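Local coordinates for protein mevalonate kinase, putative (Leishmania major, PDB 2HFS) that probably phosphorylates (R)-mevalonate with ATP to give (R)-5-phosphomevalonate, an early step of isoprenoid and sterol synthesis, as a GHMP-family kinase, at residues V60-Y70 with M100-S110. Numbering follows the deposited sequence.
Sequences VDDQRPAIPGY and MFIGGPLVPSS
Strand residues 60-62 run parallel to 100-103, 15° apart, laced by D61 N to M100 O (2.8 Å), I102 N to D61 O (2.9 Å) and Q63 N to I102 O; beyond them 103-107 bows out around P65, whose ring packs against the G104 and L106 carbonyls, and I67 N bonds P108 O (3.2 Å). V60, M100, D62 and I102 share one sheet face. There I102 CD1 reaches V60 CG1 and the D62 carboxylate carbon, while CG2 lies along the aliphatic part of R64. R64, bent at chi3 (-69°), turns its guanidinium side-on to D62: NE and NH2 each take the syn lone pair of a different oxygen, fixing the rotation of both groups. P108 CG sits over one guanidinium face, 3.4 Å from R64 NH1, and P108 CB over one face of the Y70 ring, 3.4 Å from Y70 CE2. On the other sheet face D61 OD2 meets the F101 ring edge at CD1 (3.4 Å), and Q63 crosses that ring while its NE2 holds D61 OD1. Helix 70-88, packed on V60, D62 and M100, completes the left-handed beta-alpha-beta crossover known from GHMP kinases; strand 36-52 flanks 100-103, helix 114-130 touches Y70 and P108, and W320 meets I67 and V107.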
ATOM      1  N   VAL A  60       2.819 -21.805  -8.838  1.00 11.70           N
ATOM      2  CA  VAL A  60       2.014 -20.788  -8.146  1.00 11.12           C
ATOM      3  C   VAL A  60       0.539 -21.073  -8.237  1.00 11.01           C
ATOM      4  O   VAL A  60      -0.027 -21.202  -9.341  1.00 10.29           O
ATOM      5  CB  VAL A  60       2.273 -19.340  -8.637  1.00 12.18           C
ATOM      6  CG1 VAL A  60       1.367 -18.324  -7.889  1.00 11.03           C
ATOM      7  CG2 VAL A  60       3.719 -18.950  -8.460  1.00 11.83           C
ATOM      8  N   ASP A  61      -0.077 -21.129  -7.062  1.00  9.42           N
ATOM      9  CA  ASP A  61      -1.513 -21.332  -6.922  1.00 10.94           C
ATOM     10  C   ASP A  61      -2.058 -20.076  -6.252  1.00 10.32           C
ATOM     11  O   ASP A  61      -2.139 -19.976  -5.026  1.00  9.64           O
ATOM     12  CB  ASP A  61      -1.772 -22.613  -6.130  1.00 10.50           C
ATOM     13  CG  ASP A  61      -3.248 -22.918  -5.935  1.00 14.26           C
ATOM     14  OD1 ASP A  61      -4.140 -22.344  -6.636  1.00 10.94           O
ATOM     15  OD2 ASP A  61      -3.589 -23.774  -5.078  1.00 13.80           O
ATOM     16  N   ASP A  62      -2.374 -19.096  -7.099  1.00 10.05           N
ATOM     17  CA  ASP A  62      -2.719 -17.749  -6.670  1.00  9.34           C
ATOM     18  C   ASP A  62      -4.223 -17.649  -6.479  1.00 10.69           C
ATOM     19  O   ASP A  62      -5.007 -17.575  -7.461  1.00  9.82           O
ATOM     20  CB  ASP A  62      -2.223 -16.725  -7.712  1.00 11.18           C
ATOM     21  CG  ASP A  62      -2.231 -15.295  -7.192  1.00  9.71           C
ATOM     22  OD1 ASP A  62      -2.951 -15.009  -6.204  1.00  9.72           O
ATOM     23  OD2 ASP A  62      -1.554 -14.393  -7.739  1.00  5.69           O
ATOM     24  N   GLN A  63      -4.630 -17.649  -5.211  1.00  8.87           N
ATOM     25  CA  GLN A  63      -6.046 -17.600  -4.860  1.00  9.12           C
ATOM     26  C   GLN A  63      -6.496 -16.340  -4.123  1.00  8.66           C
ATOM     27  O   GLN A  63      -7.574 -16.301  -3.542  1.00  7.53           O
ATOM     28  CB  GLN A  63      -6.440 -18.848  -4.079  1.00 11.10           C
ATOM     29  CG  GLN A  63      -6.011 -20.126  -4.745  1.00 11.45           C
ATOM     30  CD  GLN A  63      -6.992 -21.252  -4.568  1.00 11.32           C
ATOM     31  OE1 GLN A  63      -7.893 -21.191  -3.719  1.00 11.71           O
ATOM     32  NE2 GLN A  63      -6.823 -22.304  -5.383  1.00 12.10           N
ATOM     33  N   ARG A  64      -5.689 -15.294  -4.183  1.00  7.74           N
ATOM     34  CA  ARG A  64      -6.091 -13.982  -3.668  1.00  8.49           C
ATOM     35  C   ARG A  64      -7.405 -13.484  -4.290  1.00  8.15           C
ATOM     36  O   ARG A  64      -7.669 -13.739  -5.479  1.00  7.87           O
ATOM     37  CB  ARG A  64      -4.979 -12.950  -3.924  1.00  6.28           C
ATOM     38  CG  ARG A  64      -3.664 -13.290  -3.314  1.00 10.32           C
ATOM     39  CD  ARG A  64      -2.578 -12.325  -3.707  1.00  6.06           C
ATOM     40  NE  ARG A  64      -2.201 -12.422  -5.110  1.00  9.89           N
ATOM     41  CZ  ARG A  64      -1.560 -11.471  -5.769  1.00  7.49           C
ATOM     42  NH1 ARG A  64      -1.237 -10.341  -5.137  1.00  4.73           N
ATOM     43  NH2 ARG A  64      -1.225 -11.650  -7.051  1.00  5.91           N
ATOM     44  N   PRO A  65      -8.231 -12.793  -3.500  1.00  8.34           N
ATOM     45  CA  PRO A  65      -9.461 -12.228  -3.997  1.00  8.22           C
ATOM     46  C   PRO A  65      -9.234 -10.934  -4.783  1.00  8.06           C
ATOM     47  O   PRO A  65      -9.817  -9.897  -4.464  1.00  8.55           O
ATOM     48  CB  PRO A  65     -10.272 -11.961  -2.715  1.00  8.07           C
ATOM     49  CG  PRO A  65      -9.258 -11.694  -1.661  1.00  8.41           C
ATOM     50  CD  PRO A  65      -8.057 -12.551  -2.051  1.00  8.30           C
ATOM     51  N   ALA A  66      -8.394 -11.019  -5.804  1.00  8.11           N
ATOM     52  CA  ALA A  66      -8.066  -9.870  -6.624  1.00  8.33           C
ATOM     53  C   ALA A  66      -9.256  -9.432  -7.481  1.00  9.65           C
ATOM     54  O   ALA A  66     -10.131 -10.239  -7.811  1.00 10.80           O
ATOM     55  CB  ALA A  66      -6.850 -10.180  -7.485  1.00  9.46           C
ATOM     56  N   ILE A  67      -9.313  -8.141  -7.800  1.00 11.42           N
ATOM     57  CA  ILE A  67     -10.344  -7.649  -8.738  1.00 10.95           C
ATOM     58  C   ILE A  67     -10.198  -8.366 -10.086  1.00 11.45           C
ATOM     59  O   ILE A  67      -9.115  -8.877 -10.389  1.00  9.88           O
ATOM     60  CB  ILE A  67     -10.240  -6.105  -8.922  1.00 10.49           C
ATOM     61  CG1 ILE A  67      -8.842  -5.693  -9.395  1.00 12.37           C
ATOM     62  CG2 ILE A  67     -10.594  -5.405  -7.632  1.00 14.09           C
ATOM     63  CD1 ILE A  67      -8.826  -4.371 -10.106  1.00 15.61           C
ATOM     64  N   PRO A  68     -11.257  -8.391 -10.900  1.00 12.39           N
ATOM     65  CA  PRO A  68     -11.215  -9.116 -12.172  1.00 13.85           C
ATOM     66  C   PRO A  68     -10.089  -8.681 -13.095  1.00 13.73           C
ATOM     67  O   PRO A  68      -9.920  -7.481 -13.361  1.00 15.13           O
ATOM     68  CB  PRO A  68     -12.571  -8.798 -12.804  1.00 12.90           C
ATOM     69  CG  PRO A  68     -13.462  -8.516 -11.651  1.00 15.27           C
ATOM     70  CD  PRO A  68     -12.576  -7.768 -10.677  1.00 13.71           C
ATOM     71  N   GLY A  69      -9.322  -9.668 -13.569  1.00 15.29           N
ATOM     72  CA  GLY A  69      -8.212  -9.443 -14.504  1.00 13.43           C
ATOM     73  C   GLY A  69      -6.864  -9.069 -13.908  1.00 14.13           C
ATOM     74  O   GLY A  69      -5.839  -9.114 -14.612  1.00 12.37           O
ATOM     75  N   TYR A  70      -6.859  -8.682 -12.631  1.00 11.75           N
ATOM     76  CA  TYR A  70      -5.645  -8.205 -11.978  1.00 12.96           C
ATOM     77  C   TYR A  70      -4.557  -9.274 -11.963  1.00 12.56           C
ATOM     78  O   TYR A  70      -3.417  -8.993 -12.312  1.00 10.39           O
ATOM     79  CB  TYR A  70      -5.899  -7.690 -10.555  1.00 14.30           C
ATOM     80  CG  TYR A  70      -4.602  -7.322  -9.824  1.00 13.07           C
ATOM     81  CD1 TYR A  70      -4.144  -6.012  -9.807  1.00 16.69           C
ATOM     82  CD2 TYR A  70      -3.832  -8.301  -9.169  1.00 15.44           C
ATOM     83  CE1 TYR A  70      -2.952  -5.666  -9.165  1.00 12.36           C
ATOM     84  CE2 TYR A  70      -2.616  -7.959  -8.522  1.00 13.25           C
ATOM     85  CZ  TYR A  70      -2.207  -6.634  -8.520  1.00 14.58           C
ATOM     86  OH  TYR A  70      -1.050  -6.245  -7.884  1.00 16.33           O
HETATM   87  N   MSE A 100       3.549 -23.121  -4.188  1.00 11.89           N
HETATM   88  CA  MSE A 100       3.252 -21.855  -3.521  1.00 13.29           C
HETATM   89  C   MSE A 100       1.733 -21.661  -3.532  1.00 12.58           C
HETATM   90  O   MSE A 100       1.094 -21.691  -4.596  1.00 11.98           O
HETATM   91  CB  MSE A 100       3.950 -20.721  -4.281  1.00 15.05           C
HETATM   92  CG  MSE A 100       3.900 -19.371  -3.597  1.00 16.68           C
HETATM   93 SE   MSE A 100       4.864 -17.987  -4.635  1.00 24.06          SE
HETATM   94  CE  MSE A 100       4.396 -16.538  -3.493  1.00 18.57           C
ATOM     95  N   PHE A 101       1.140 -21.486  -2.357  1.00  9.38           N
ATOM     96  CA  PHE A 101      -0.273 -21.113  -2.292  1.00  9.86           C
ATOM     97  C   PHE A 101      -0.380 -19.661  -1.847  1.00  9.75           C
ATOM     98  O   PHE A 101       0.229 -19.292  -0.846  1.00  9.87           O
ATOM     99  CB  PHE A 101      -1.028 -22.030  -1.335  1.00 10.79           C
ATOM    100  CG  PHE A 101      -2.475 -21.657  -1.164  1.00 14.13           C
ATOM    101  CD1 PHE A 101      -3.446 -22.183  -2.024  1.00 17.74           C
ATOM    102  CD2 PHE A 101      -2.869 -20.784  -0.151  1.00 14.56           C
ATOM    103  CE1 PHE A 101      -4.794 -21.841  -1.876  1.00 15.31           C
ATOM    104  CE2 PHE A 101      -4.224 -20.425   0.002  1.00 13.22           C
ATOM    105  CZ  PHE A 101      -5.179 -20.952  -0.854  1.00 14.72           C
ATOM    106  N   ILE A 102      -1.107 -18.826  -2.599  1.00  9.77           N
ATOM    107  CA  ILE A 102      -1.256 -17.408  -2.176  1.00  9.30           C
ATOM    108  C   ILE A 102      -2.691 -17.086  -1.805  1.00  9.85           C
ATOM    109  O   ILE A 102      -3.604 -17.280  -2.621  1.00  9.47           O
ATOM    110  CB  ILE A 102      -0.764 -16.380  -3.235  1.00  9.95           C
ATOM    111  CG1 ILE A 102       0.437 -16.882  -4.047  1.00  9.20           C
ATOM    112  CG2 ILE A 102      -0.441 -15.032  -2.555  1.00  8.44           C
ATOM    113  CD1 ILE A 102       0.847 -15.898  -5.147  1.00  8.61           C
ATOM    114  N   GLY A 103      -2.870 -16.535  -0.604  1.00  8.38           N
ATOM    115  CA  GLY A 103      -4.196 -16.254  -0.055  1.00  9.55           C
ATOM    116  C   GLY A 103      -4.287 -14.980   0.761  1.00  8.84           C
ATOM    117  O   GLY A 103      -3.735 -13.937   0.372  1.00 11.48           O
ATOM    118  N   GLY A 104      -5.040 -15.041   1.860  1.00 11.21           N
ATOM    119  CA  GLY A 104      -5.248 -13.853   2.724  1.00  9.58           C
ATOM    120  C   GLY A 104      -6.363 -12.964   2.191  1.00  7.08           C
ATOM    121  O   GLY A 104      -6.706 -13.066   1.013  1.00  9.06           O
ATOM    122  N   PRO A 105      -6.958 -12.121   3.034  1.00  8.17           N
ATOM    123  CA  PRO A 105      -8.181 -11.380   2.647  1.00  7.38           C
ATOM    124  C   PRO A 105      -7.943 -10.095   1.871  1.00  7.56           C
ATOM    125  O   PRO A 105      -8.889  -9.544   1.332  1.00  8.88           O
ATOM    126  CB  PRO A 105      -8.840 -11.070   3.995  1.00  8.31           C
ATOM    127  CG  PRO A 105      -7.708 -10.884   4.896  1.00  6.65           C
ATOM    128  CD  PRO A 105      -6.569 -11.814   4.423  1.00  7.86           C
ATOM    129  N   LEU A 106      -6.695  -9.618   1.806  1.00  7.96           N
ATOM    130  CA  LEU A 106      -6.378  -8.426   0.997  1.00  8.67           C
ATOM    131  C   LEU A 106      -6.812  -8.583  -0.456  1.00  9.34           C
ATOM    132  O   LEU A 106      -6.560  -9.612  -1.060  1.00  9.15           O
ATOM    133  CB  LEU A 106      -4.891  -8.099   1.048  1.00  9.53           C
ATOM    134  CG  LEU A 106      -4.417  -6.777   0.416  1.00  3.36           C
ATOM    135  CD1 LEU A 106      -5.037  -5.617   1.141  1.00  7.07           C
ATOM    136  CD2 LEU A 106      -2.877  -6.676   0.449  1.00  8.96           C
ATOM    137  N   VAL A 107      -7.430  -7.543  -1.016  1.00 10.05           N
ATOM    138  CA  VAL A 107      -7.864  -7.551  -2.423  1.00  7.44           C
ATOM    139  C   VAL A 107      -6.847  -6.824  -3.322  1.00  7.83           C
ATOM    140  O   VAL A 107      -6.819  -5.599  -3.348  1.00  6.70           O
ATOM    141  CB  VAL A 107      -9.282  -6.888  -2.581  1.00 10.07           C
ATOM    142  CG1 VAL A 107      -9.685  -6.699  -4.094  1.00  8.94           C
ATOM    143  CG2 VAL A 107     -10.332  -7.669  -1.808  1.00 11.63           C
ATOM    144  N   PRO A 108      -6.014  -7.555  -4.066  1.00  7.21           N
ATOM    145  CA  PRO A 108      -5.091  -6.894  -4.989  1.00  7.18           C
ATOM    146  C   PRO A 108      -5.831  -6.062  -6.008  1.00  7.83           C
ATOM    147  O   PRO A 108      -6.814  -6.530  -6.608  1.00  8.74           O
ATOM    148  CB  PRO A 108      -4.363  -8.059  -5.664  1.00  8.75           C
ATOM    149  CG  PRO A 108      -4.432  -9.165  -4.660  1.00  8.09           C
ATOM    150  CD  PRO A 108      -5.871  -9.018  -4.124  1.00  4.54           C
ATOM    151  N   SER A 109      -5.382  -4.820  -6.125  0.50  5.19           N
ATOM    152  CA  SER A 109      -5.939  -3.794  -6.997  0.50  6.08           C
ATOM    153  C   SER A 109      -4.894  -2.687  -6.996  0.50  6.43           C
ATOM    154  O   SER A 109      -4.161  -2.545  -6.027  0.50  3.41           O
ATOM    155  CB  SER A 109      -7.259  -3.270  -6.411  0.50  4.91           C
ATOM    156  OG  SER A 109      -7.912  -2.381  -7.299  0.50  4.88           O
ATOM    157  N   SER A 110      -4.812  -1.907  -8.069  1.00  8.79           N
ATOM    158  CA  SER A 110      -3.880  -0.791  -8.122  1.00 11.59           C
ATOM    159  C   SER A 110      -4.036   0.166  -6.923  1.00 11.12           C
ATOM    160  O   SER A 110      -5.148   0.568  -6.579  1.00 13.17           O
ATOM    161  CB  SER A 110      -4.042  -0.044  -9.457  1.00 12.43           C
ATOM    162  OG  SER A 110      -3.193   1.066  -9.510  1.00 18.78           O
TER